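PDB 3DBO: ribonuclease VapC5 from Mycobacterium tuberculosis, which acts as the probable toxin of a type II toxin-antitoxin system, a magnesium-dependent PIN-family ribonuclease with limited RNA-cleaving activity, seen in complex with its antitoxin VapB5. Local coordinates for residues L87-W97 / L116-L127; P20-F30 / P45-T54. All coordinates share one frame; numbering follows the deposited sequence. Where two conformers were deposited one is given.

Contact 1 of 2, residues L87-W97 / L116-L127; sequences LPVDDDAARMW and LWIAAVAASRAL. With NA (sodium ion), chain D.
W97 and A93, on the first turns of helix 91-107, pack against A120 and V121 of helix 113-124, the axes of 91-97 and 116-124 coming within 7.8 Å at 117° in this helix pair of the PIN domain. The alanines A93 and A120 allow that approach: A93 CA lies 4.6 Å from V121 CA, and the methyl of A120 fits against A93 O and W97 N. At one end two indoles lie face to face, the five-membered ring of W97 over the six-membered ring of W117, centroids 3.6 Å apart and planes inclined by 19°. CG of W97 stands anti to the backbone N (chi1 -172°), which carries the ring across the neighbouring helix, where CD2 of L116 covers its other face. Thus the W97 ring is held between an aromatic plate and a branched aliphatic chain, and V89 CG1 adds apolar contact at W117 CZ3. In the middle, M96 bends at chi2 and chi3, bringing CG against A123 CB, while V121 spreads its two methyls between L87 and A93. Polar groups gather at the other end. D90 is the N-cap of helix 91-107: its OD1 accepts from A93 N at 3.1 Å and also from a water that donates to S124 OG. The hydroxyl of S124 in turn donates to V121 O, one turn back. R125 runs extended from CG to NE, its guanidinium lying with one face over L87 CD2. Its NH2 makes a long salt bridge of 3.5 Å to D90 OD2, the two planar groups nearly parallel, and a second water joins R125 NE to P88 O. A Schellman motif with A126 at positive phi ends the helix, and L127 O then binds a sodium ion at 2.7 Å.

Contact 2 of 2, residues P20-F30 / P45-T54; sequences PAAGVLDTSVF and PDRVATTVVT. With NA (sodium ion), chain C.
Two neighbouring parallel strands of the PIN-domain sheet, 22-25 and 47-51, meet here and lead at their C-terminal ends to the predicted magnesium ligand D26 and to a bound sodium ion. P20 CG and P45 CG touch where the pair begins. From there the bonds alternate as parallel strands require: R47 N to A21 O, G23 N to R47 O, A49 N to G23 O, and L25 N to A49 O at 2.8 Å, the last with an N-H...O angle of 166°. G23 suits its place because the ring of P45 lies close over it, where a side chain would collide. Farther along, L25 lays its branched end against V48, CD1 reaching V48 CG2 at 3.9 Å, while on the other face V24 CG1 presses tightly on T51 CG2 at 3.4 Å. Threonines then supply the polar end. T50 OG1 donates to L25 O from above the carbonyl plane, 40° out of it, and that same oxygen binds sodium at 2.9 Å. T51 OG1, lying between its backbone N and carbonyl carbon (chi1 74°), and T54 OG1 complete the protein ligands; T51 OG1 also caps helix 52-64 through a weak bond from V53 N. T54 OG1 donates to T27 OG1 at 2.9 Å, which leaves its oxygen turned to the metal, and T27 is held in turn by E57. In the adjoining turn, D26 OD1 accepts from S28 OG on its syn side and from V29 N, while OD2 bonds T131, so the carboxylate is fixed in rotation. Strand 22-25 is flanked across the sheet by 129-131 and strand 47-51 by 86-87, helix 113-124 packs on T51, and R47 and V48 join an antiparallel ladder with a strand of another protein chain.

Contact 2 is the buried heart of the domain, strand on strand, close to the centre of the chain; contact 1 is a partly buried helix pair whose helix 113-124 packs against that sheet, with helix 91-107 packed on it in turn. They meet directly: the backbone of L87 probably hydrogen-bonds to T50 and V52, and V121 CG1 packs on T51 CG2, which joins helix 113-124 to the strand pair. Their chemistry differs accordingly. Backbone bonds and threonine hydroxyls dominate 20-30 / 45-54, whereas 87-97 / 116-127 has no direct hydrogen bond between its segments and relies on stacked rings, small alanines, waters and one long salt bridge. Each holds a different sodium ion.

Contact 1 of 2, residues L87-W97 / L116-L127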
loop_
_atom_site.group_PDB
_atom_site.type_symbol
_atom_site.label_atom_id
_atom_site.label_comp_id
_atom_site.label_asym_id
_atom_site.label_seq_id
_atom_site.Cartn_x
_atom_site.Cartn_y
_atom_site.Cartn_z
ATOM N N LEU B 87 6.764 7.389 -1.649
ATOM C CA LEU B 87 7.827 7.432 -0.654
ATOM C C LEU B 87 8.808 6.305 -0.957
ATOM O O LEU B 87 8.384 5.192 -1.234
ATOM C CB LEU B 87 7.246 7.238 0.755
ATOM C CG LEU B 87 6.255 8.324 1.226
ATOM C CD1 LEU B 87 5.624 7.878 2.530
ATOM C CD2 LEU B 87 6.986 9.660 1.379
ATOM N N PRO B 88 10.116 6.602 -0.932
ATOM C CA PRO B 88 11.095 5.551 -1.266
ATOM C C PRO B 88 11.405 4.612 -0.105
ATOM O O PRO B 88 11.096 4.909 1.037
ATOM C CB PRO B 88 12.341 6.359 -1.602
ATOM C CG PRO B 88 12.257 7.550 -0.665
ATOM C CD PRO B 88 10.775 7.884 -0.609
ATOM N N VAL B 89 12.047 3.482 -0.396
ATOM C CA VAL B 89 12.686 2.725 0.664
ATOM C C VAL B 89 14.078 3.361 0.822
ATOM O O VAL B 89 14.952 3.177 -0.039
ATOM C CB VAL B 89 12.816 1.202 0.344
ATOM C CG1 VAL B 89 13.466 0.494 1.513
ATOM C CG2 VAL B 89 11.439 0.542 0.049
ATOM N N ASP B 90 14.265 4.120 1.886
ATOM C CA ASP B 90 15.550 4.776 2.174
ATOM C C ASP B 90 16.215 4.098 3.374
ATOM O O ASP B 90 15.756 3.050 3.800
ATOM C CB ASP B 90 15.379 6.276 2.420
ATOM C CG ASP B 90 14.366 6.601 3.526
ATOM O OD1 ASP B 90 13.904 5.702 4.287
ATOM O OD2 ASP B 90 14.004 7.796 3.601
ATOM N N ASP B 91 17.298 4.685 3.912
ATOM C CA ASP B 91 18.020 4.065 5.019
ATOM C C ASP B 91 17.133 3.859 6.252
ATOM O O ASP B 91 17.189 2.810 6.900
ATOM C CB ASP B 91 19.270 4.886 5.407
ATOM C CG ASP B 91 20.296 4.964 4.280
ATOM O OD1 ASP B 91 20.136 4.269 3.251
ATOM O OD2 ASP B 91 21.275 5.730 4.422
ATOM N N ASP B 92 16.325 4.863 6.578
ATOM C CA ASP B 92 15.483 4.780 7.768
ATOM C C ASP B 92 14.444 3.675 7.632
ATOM O O ASP B 92 14.116 3.008 8.613
ATOM C CB ASP B 92 14.801 6.124 8.060
ATOM C CG ASP B 92 15.743 7.121 8.728
ATOM O OD1 ASP B 92 16.828 6.720 9.205
ATOM O OD2 ASP B 92 15.383 8.308 8.774
ATOM N N ALA B 93 13.914 3.502 6.423
ATOM C CA ALA B 93 12.937 2.435 6.171
ATOM C C ALA B 93 13.627 1.084 6.301
ATOM O O ALA B 93 13.066 0.144 6.843
ATOM C CB ALA B 93 12.317 2.591 4.816
ATOM N N ALA B 94 14.859 0.998 5.802
ATOM C CA ALA B 94 15.625 -0.233 5.874
ATOM C C ALA B 94 15.861 -0.645 7.321
ATOM O O ALA B 94 15.727 -1.806 7.653
ATOM C CB ALA B 94 16.977 -0.052 5.147
ATOM N N ARG B 95 16.251 0.304 8.169
ATOM C CA ARG B 95 16.479 -0.012 9.583
ATOM C C ARG B 95 15.202 -0.475 10.269
ATOM O O ARG B 95 15.217 -1.424 11.063
ATOM C CB ARG B 95 17.093 1.192 10.283
ATOM C CG ARG B 95 18.506 1.500 9.733
ATOM C CD ARG B 95 19.135 2.696 10.483
ATOM N NE ARG B 95 20.395 3.078 9.850
ATOM C CZ ARG B 95 20.575 4.179 9.120
ATOM N NH1 ARG B 95 19.582 5.055 8.938
ATOM N NH2 ARG B 95 21.770 4.415 8.586
ATOM N N MET B 96 14.098 0.191 9.942
ATOM C CA MET B 96 12.790 -0.187 10.469
ATOM C C MET B 96 12.394 -1.597 10.025
ATOM O O MET B 96 11.875 -2.372 10.839
ATOM C CB MET B 96 11.719 0.841 10.041
ATOM C CG MET B 96 10.313 0.575 10.675
ATOM S SD MET B 96 10.310 0.587 12.493
ATOM C CE MET B 96 10.404 2.353 12.779
ATOM N N TRP B 97 12.616 -1.922 8.739
ATOM C CA TRP B 97 12.268 -3.238 8.212
ATOM C C TRP B 97 12.940 -4.326 9.053
ATOM O O TRP B 97 12.293 -5.304 9.402
ATOM C CB TRP B 97 12.708 -3.378 6.754
ATOM C CG TRP B 97 12.243 -4.621 6.024
ATOM C CD1 TRP B 97 11.131 -4.744 5.246
ATOM C CD2 TRP B 97 12.906 -5.886 5.988
ATOM N NE1 TRP B 97 11.063 -6.015 4.715
ATOM C CE2 TRP B 97 12.140 -6.737 5.168
ATOM C CE3 TRP B 97 14.084 -6.382 6.577
ATOM C CZ2 TRP B 97 12.515 -8.065 4.903
ATOM C CZ3 TRP B 97 14.447 -7.715 6.317
ATOM C CH2 TRP B 97 13.671 -8.527 5.488
ATOM N N LEU B 116 5.659 -5.797 4.338
ATOM C CA LEU B 116 6.589 -5.383 5.411
ATOM C C LEU B 116 7.412 -4.158 5.013
ATOM O O LEU B 116 7.627 -3.258 5.836
ATOM C CB LEU B 116 7.501 -6.539 5.846
ATOM C CG LEU B 116 8.300 -6.293 7.142
ATOM C CD1 LEU B 116 7.378 -5.993 8.373
ATOM C CD2 LEU B 116 9.188 -7.536 7.385
ATOM N N TRP B 117 7.860 -4.110 3.754
ATOM C CA TRP B 117 8.503 -2.903 3.208
ATOM C C TRP B 117 7.592 -1.669 3.288
ATOM O O TRP B 117 8.022 -0.600 3.680
ATOM C CB TRP B 117 9.006 -3.139 1.762
ATOM C CG TRP B 117 10.259 -4.006 1.691
ATOM C CD1 TRP B 117 10.391 -5.247 1.135
ATOM C CD2 TRP B 117 11.552 -3.640 2.176
ATOM N NE1 TRP B 117 11.719 -5.687 1.250
ATOM C CE2 TRP B 117 12.436 -4.716 1.899
ATOM C CE3 TRP B 117 12.045 -2.508 2.844
ATOM C CZ2 TRP B 117 13.800 -4.688 2.266
ATOM C CZ3 TRP B 117 13.414 -2.483 3.215
ATOM C CH2 TRP B 117 14.265 -3.563 2.902
ATOM N N ILE B 118 6.327 -1.826 2.926
ATOM C CA ILE B 118 5.367 -0.732 3.065
ATOM C C ILE B 118 5.262 -0.250 4.516
ATOM O O ILE B 118 5.393 0.953 4.779
ATOM C CB ILE B 118 3.992 -1.115 2.499
ATOM C CG1 ILE B 118 4.098 -1.272 0.970
ATOM C CG2 ILE B 118 2.953 -0.008 2.810
ATOM C CD1 ILE B 118 2.857 -1.982 0.356
ATOM N N ALA B 119 5.057 -1.193 5.440
ATOM C CA ALA B 119 4.949 -0.889 6.864
ATOM C C ALA B 119 6.237 -0.246 7.379
ATOM O O ALA B 119 6.182 0.701 8.168
ATOM C CB ALA B 119 4.642 -2.148 7.646
ATOM N N ALA B 120 7.394 -0.731 6.901
ATOM C CA ALA B 120 8.683 -0.143 7.300
ATOM C C ALA B 120 8.805 1.314 6.867
ATOM O O ALA B 120 9.241 2.175 7.635
ATOM C CB ALA B 120 9.873 -1.000 6.766
ATOM N N VAL B 121 8.423 1.599 5.629
ATOM C CA VAL B 121 8.443 2.964 5.130
ATOM C C VAL B 121 7.530 3.878 5.976
ATOM O O VAL B 121 7.962 4.947 6.460
ATOM C CB VAL B 121 8.037 3.006 3.618
ATOM C CG1 VAL B 121 7.719 4.452 3.142
ATOM C CG2 VAL B 121 9.160 2.365 2.748
ATOM N N ALA B 122 6.281 3.455 6.152
ATOM C CA ALA B 122 5.337 4.240 6.944
ATOM C C ALA B 122 5.822 4.445 8.382
ATOM O O ALA B 122 5.878 5.600 8.857
ATOM C CB ALA B 122 3.930 3.583 6.912
ATOM N N ALA B 123 6.160 3.352 9.076
ATOM C CA ALA B 123 6.641 3.428 10.471
ATOM C C ALA B 123 7.858 4.319 10.639
ATOM O O ALA B 123 7.970 5.044 11.631
ATOM C CB ALA B 123 6.915 2.049 11.037
ATOM N N SER B 124 8.775 4.271 9.666
ATOM C CA SER B 124 10.017 5.039 9.756
ATOM C C SER B 124 9.751 6.547 9.624
ATOM O O SER B 124 10.589 7.362 10.009
ATOM C CB SER B 124 11.021 4.566 8.684
ATOM O OG SER B 124 10.628 5.006 7.396
ATOM N N ARG B 125 8.584 6.898 9.077
ATOM C CA ARG B 125 8.139 8.281 8.942
ATOM C C ARG B 125 7.084 8.666 9.979
ATOM O O ARG B 125 6.524 9.761 9.916
ATOM C CB ARG B 125 7.625 8.522 7.534
ATOM C CG ARG B 125 8.744 8.419 6.514
ATOM C CD ARG B 125 8.311 8.748 5.131
ATOM N NE ARG B 125 9.475 8.703 4.243
ATOM C CZ ARG B 125 10.084 9.767 3.732
ATOM N NH1 ARG B 125 9.640 10.994 3.995
ATOM N NH2 ARG B 125 11.131 9.593 2.938
ATOM N N ALA B 126 6.829 7.759 10.923
ATOM C CA ALA B 126 5.817 7.921 11.961
ATOM C C ALA B 126 4.456 8.255 11.330
ATOM O O ALA B 126 3.750 9.194 11.749
ATOM C CB ALA B 126 6.251 8.968 12.985
ATOM N N LEU B 127 4.111 7.498 10.290
ATOM C CA LEU B 127 2.820 7.600 9.623
ATOM C C LEU B 127 2.099 6.264 9.648
ATOM O O LEU B 127 2.736 5.199 9.624
ATOM C CB LEU B 127 2.979 8.043 8.164
ATOM C CG LEU B 127 3.634 9.401 7.883
ATOM C CD1 LEU B 127 4.056 9.445 6.444
ATOM C CD2 LEU B 127 2.719 10.563 8.240
HETATM NA NA NA D . 2.916 2.950 11.055
HETATM O O HOH W 1 10.670 6.686 2.979
HETATM O O HOH W 2 11.915 6.661 5.615
HETATM O O HOH W 3 3.796 0.665 9.835
#

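Contact 2 of 2, residues P20-F30 / P45-T54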
loop_
_atom_site.group_PDB
_atom_site.type_symbol
_atom_site.label_atom_id
_atom_site.label_comp_id
_atom_site.label_asym_id
_atom_site.label_seq_id
_atom_site.Cartn_x
_atom_site.Cartn_y
_atom_site.Cartn_z
ATOM N N PRO B 20 -5.585 10.695 11.685
ATOM C CA PRO B 20 -4.320 11.424 11.742
ATOM C C PRO B 20 -4.259 12.435 10.608
ATOM O O PRO B 20 -5.119 12.409 9.729
ATOM C CB PRO B 20 -3.271 10.318 11.542
ATOM C CG PRO B 20 -4.006 9.212 10.866
ATOM C CD PRO B 20 -5.382 9.258 11.439
ATOM N N ALA B 21 -3.261 13.316 10.632
ATOM C CA ALA B 21 -3.093 14.323 9.584
ATOM C C ALA B 21 -2.737 13.701 8.226
ATOM O O ALA B 21 -3.242 14.123 7.184
ATOM C CB ALA B 21 -2.033 15.342 10.001
ATOM N N ALA B 22 -1.868 12.693 8.247
ATOM C CA ALA B 22 -1.375 12.075 7.011
ATOM C C ALA B 22 -1.298 10.549 7.137
ATOM O O ALA B 22 -1.284 9.998 8.243
ATOM C CB ALA B 22 -0.026 12.649 6.640
ATOM N N GLY B 23 -1.284 9.871 6.004
ATOM C CA GLY B 23 -1.109 8.427 6.017
ATOM C C GLY B 23 -0.547 7.892 4.713
ATOM O O GLY B 23 -0.488 8.598 3.703
ATOM N N VAL B 24 -0.148 6.630 4.754
ATOM C CA VAL B 24 0.472 5.958 3.619
ATOM C C VAL B 24 -0.416 4.838 3.096
ATOM O O VAL B 24 -0.664 3.877 3.808
ATOM C CB VAL B 24 1.852 5.364 4.038
ATOM C CG1 VAL B 24 2.464 4.602 2.865
ATOM C CG2 VAL B 24 2.764 6.461 4.545
ATOM N N LEU B 25 -0.908 4.975 1.859
ATOM C CA LEU B 25 -1.766 3.973 1.231
ATOM C C LEU B 25 -0.946 2.769 0.802
ATOM O O LEU B 25 0.146 2.938 0.259
ATOM C CB LEU B 25 -2.452 4.577 -0.005
ATOM C CG LEU B 25 -3.127 5.927 0.242
ATOM C CD1 LEU B 25 -3.462 6.602 -1.092
ATOM C CD2 LEU B 25 -4.379 5.720 1.130
ATOM N N ASP B 26 -1.466 1.571 1.067
ATOM C CA ASP B 26 -0.867 0.343 0.561
ATOM C C ASP B 26 -1.484 0.040 -0.802
ATOM O O ASP B 26 -2.279 0.846 -1.305
ATOM C CB ASP B 26 -1.056 -0.800 1.557
ATOM C CG ASP B 26 -2.445 -1.436 1.475
ATOM O OD1 ASP B 26 -3.394 -0.758 1.031
ATOM O OD2 ASP B 26 -2.567 -2.630 1.821
ATOM N N THR B 27 -1.181 -1.115 -1.387
ATOM C CA THR B 27 -1.717 -1.430 -2.715
ATOM C C THR B 27 -3.217 -1.752 -2.710
ATOM O O THR B 27 -3.928 -1.394 -3.648
ATOM C CB THR B 27 -0.906 -2.564 -3.375
ATOM O OG1 THR B 27 0.489 -2.211 -3.315
ATOM C CG2 THR B 27 -1.308 -2.739 -4.812
ATOM N N SER B 28 -3.689 -2.413 -1.647
ATOM C CA SER B 28 -5.075 -2.868 -1.555
ATOM C C SER B 28 -6.131 -1.754 -1.652
ATOM O O SER B 28 -7.227 -1.979 -2.181
ATOM C CB SER B 28 -5.278 -3.713 -0.276
ATOM O OG SER B 28 -5.280 -2.887 0.868
ATOM N N VAL B 29 -5.806 -0.551 -1.190
ATOM C CA VAL B 29 -6.740 0.588 -1.296
ATOM C C VAL B 29 -7.039 0.934 -2.774
ATOM O O VAL B 29 -8.131 1.428 -3.097
ATOM C CB VAL B 29 -6.287 1.863 -0.517
ATOM C CG1 VAL B 29 -6.149 1.574 0.973
ATOM C CG2 VAL B 29 -4.994 2.441 -1.082
ATOM N N PHE B 30 -6.069 0.679 -3.665
ATOM C CA PHE B 30 -6.225 0.985 -5.094
ATOM C C PHE B 30 -7.067 -0.060 -5.834
ATOM O O PHE B 30 -7.518 0.178 -6.959
ATOM C CB PHE B 30 -4.841 1.144 -5.788
ATOM C CG PHE B 30 -4.094 2.345 -5.355
ATOM C CD1 PHE B 30 -4.240 3.551 -6.038
ATOM C CD2 PHE B 30 -3.239 2.299 -4.242
ATOM C CE1 PHE B 30 -3.558 4.678 -5.629
ATOM C CE2 PHE B 30 -2.566 3.418 -3.825
ATOM C CZ PHE B 30 -2.704 4.624 -4.511
ATOM N N PRO B 45 -6.845 9.581 6.256
ATOM C CA PRO B 45 -6.303 10.852 6.721
ATOM C C PRO B 45 -6.491 11.946 5.687
ATOM O O PRO B 45 -6.788 11.669 4.512
ATOM C CB PRO B 45 -4.813 10.548 6.929
ATOM C CG PRO B 45 -4.765 9.094 7.180
ATOM C CD PRO B 45 -5.846 8.501 6.331
ATOM N N ASP B 46 -6.324 13.180 6.141
ATOM C CA ASP B 46 -6.521 14.370 5.320
ATOM C C ASP B 46 -5.569 14.454 4.135
ATOM O O ASP B 46 -5.968 14.893 3.059
ATOM C CB ASP B 46 -6.371 15.627 6.185
ATOM C CG ASP B 46 -7.484 15.766 7.212
ATOM O OD1 ASP B 46 -8.648 15.387 6.904
ATOM O OD2 ASP B 46 -7.178 16.264 8.325
ATOM N N ARG B 47 -4.323 14.033 4.347
ATOM C CA ARG B 47 -3.300 14.049 3.311
ATOM C C ARG B 47 -2.783 12.624 3.160
ATOM O O ARG B 47 -2.533 11.975 4.169
ATOM C CB ARG B 47 -2.148 14.962 3.731
ATOM C CG ARG B 47 -2.475 16.467 3.745
ATOM C CD ARG B 47 -2.783 16.977 2.331
ATOM N NE ARG B 47 -2.557 18.415 2.206
ATOM C CZ ARG B 47 -1.406 18.965 1.825
ATOM N NH1 ARG B 47 -0.363 18.200 1.527
ATOM N NH2 ARG B 47 -1.299 20.283 1.742
ATOM N N VAL B 48 -2.649 12.146 1.923
ATOM C CA VAL B 48 -2.160 10.771 1.673
ATOM C C VAL B 48 -0.961 10.709 0.716
ATOM O O VAL B 48 -0.821 11.548 -0.180
ATOM C CB VAL B 48 -3.277 9.811 1.168
ATOM C CG1 VAL B 48 -4.339 9.590 2.245
ATOM C CG2 VAL B 48 -3.919 10.316 -0.143
ATOM N N ALA B 49 -0.090 9.728 0.946
ATOM C CA ALA B 49 0.994 9.373 0.014
ATOM C C ALA B 49 0.931 7.858 -0.209
ATOM O O ALA B 49 0.156 7.155 0.447
ATOM C CB ALA B 49 2.361 9.773 0.587
ATOM N N THR B 50 1.727 7.334 -1.141
ATOM C CA THR B 50 1.893 5.893 -1.183
ATOM C C THR B 50 3.405 5.604 -1.195
ATOM O O THR B 50 4.215 6.504 -0.884
ATOM C CB THR B 50 1.107 5.256 -2.356
ATOM O OG1 THR B 50 1.113 3.831 -2.232
ATOM C CG2 THR B 50 1.664 5.699 -3.747
ATOM N N THR B 51 3.782 4.367 -1.518
ATOM C CA THR B 51 5.203 4.056 -1.551
ATOM C C THR B 51 5.583 3.488 -2.909
ATOM O O THR B 51 4.727 3.160 -3.742
ATOM C CB THR B 51 5.618 3.015 -0.454
ATOM O OG1 THR B 51 5.162 1.717 -0.857
ATOM C CG2 THR B 51 5.036 3.364 0.959
ATOM N N VAL B 52 6.887 3.330 -3.104
ATOM C CA VAL B 52 7.418 2.741 -4.331
ATOM C C VAL B 52 6.993 1.294 -4.503
ATOM O O VAL B 52 6.954 0.796 -5.636
ATOM C CB VAL B 52 8.981 2.842 -4.357
ATOM C CG1 VAL B 52 9.390 4.301 -4.608
ATOM C CG2 VAL B 52 9.609 2.301 -3.057
ATOM N N VAL B 53 6.687 0.616 -3.394
ATOM C CA VAL B 53 6.253 -0.788 -3.471
ATOM C C VAL B 53 4.919 -0.848 -4.226
ATOM O O VAL B 53 4.711 -1.734 -5.061
ATOM C CB VAL B 53 6.125 -1.426 -2.065
ATOM C CG1 VAL B 53 5.568 -2.818 -2.146
ATOM C CG2 VAL B 53 7.537 -1.400 -1.358
ATOM N N THR B 54 4.006 0.064 -3.890
ATOM C CA THR B 54 2.705 0.115 -4.571
ATOM C C THR B 54 2.875 0.551 -6.018
ATOM O O THR B 54 2.216 -0.008 -6.898
ATOM C CB THR B 54 1.705 1.019 -3.831
ATOM O OG1 THR B 54 1.387 0.405 -2.576
ATOM C CG2 THR B 54 0.403 1.218 -4.652
HETATM NA NA NA C . 2.506 1.510 -0.510
#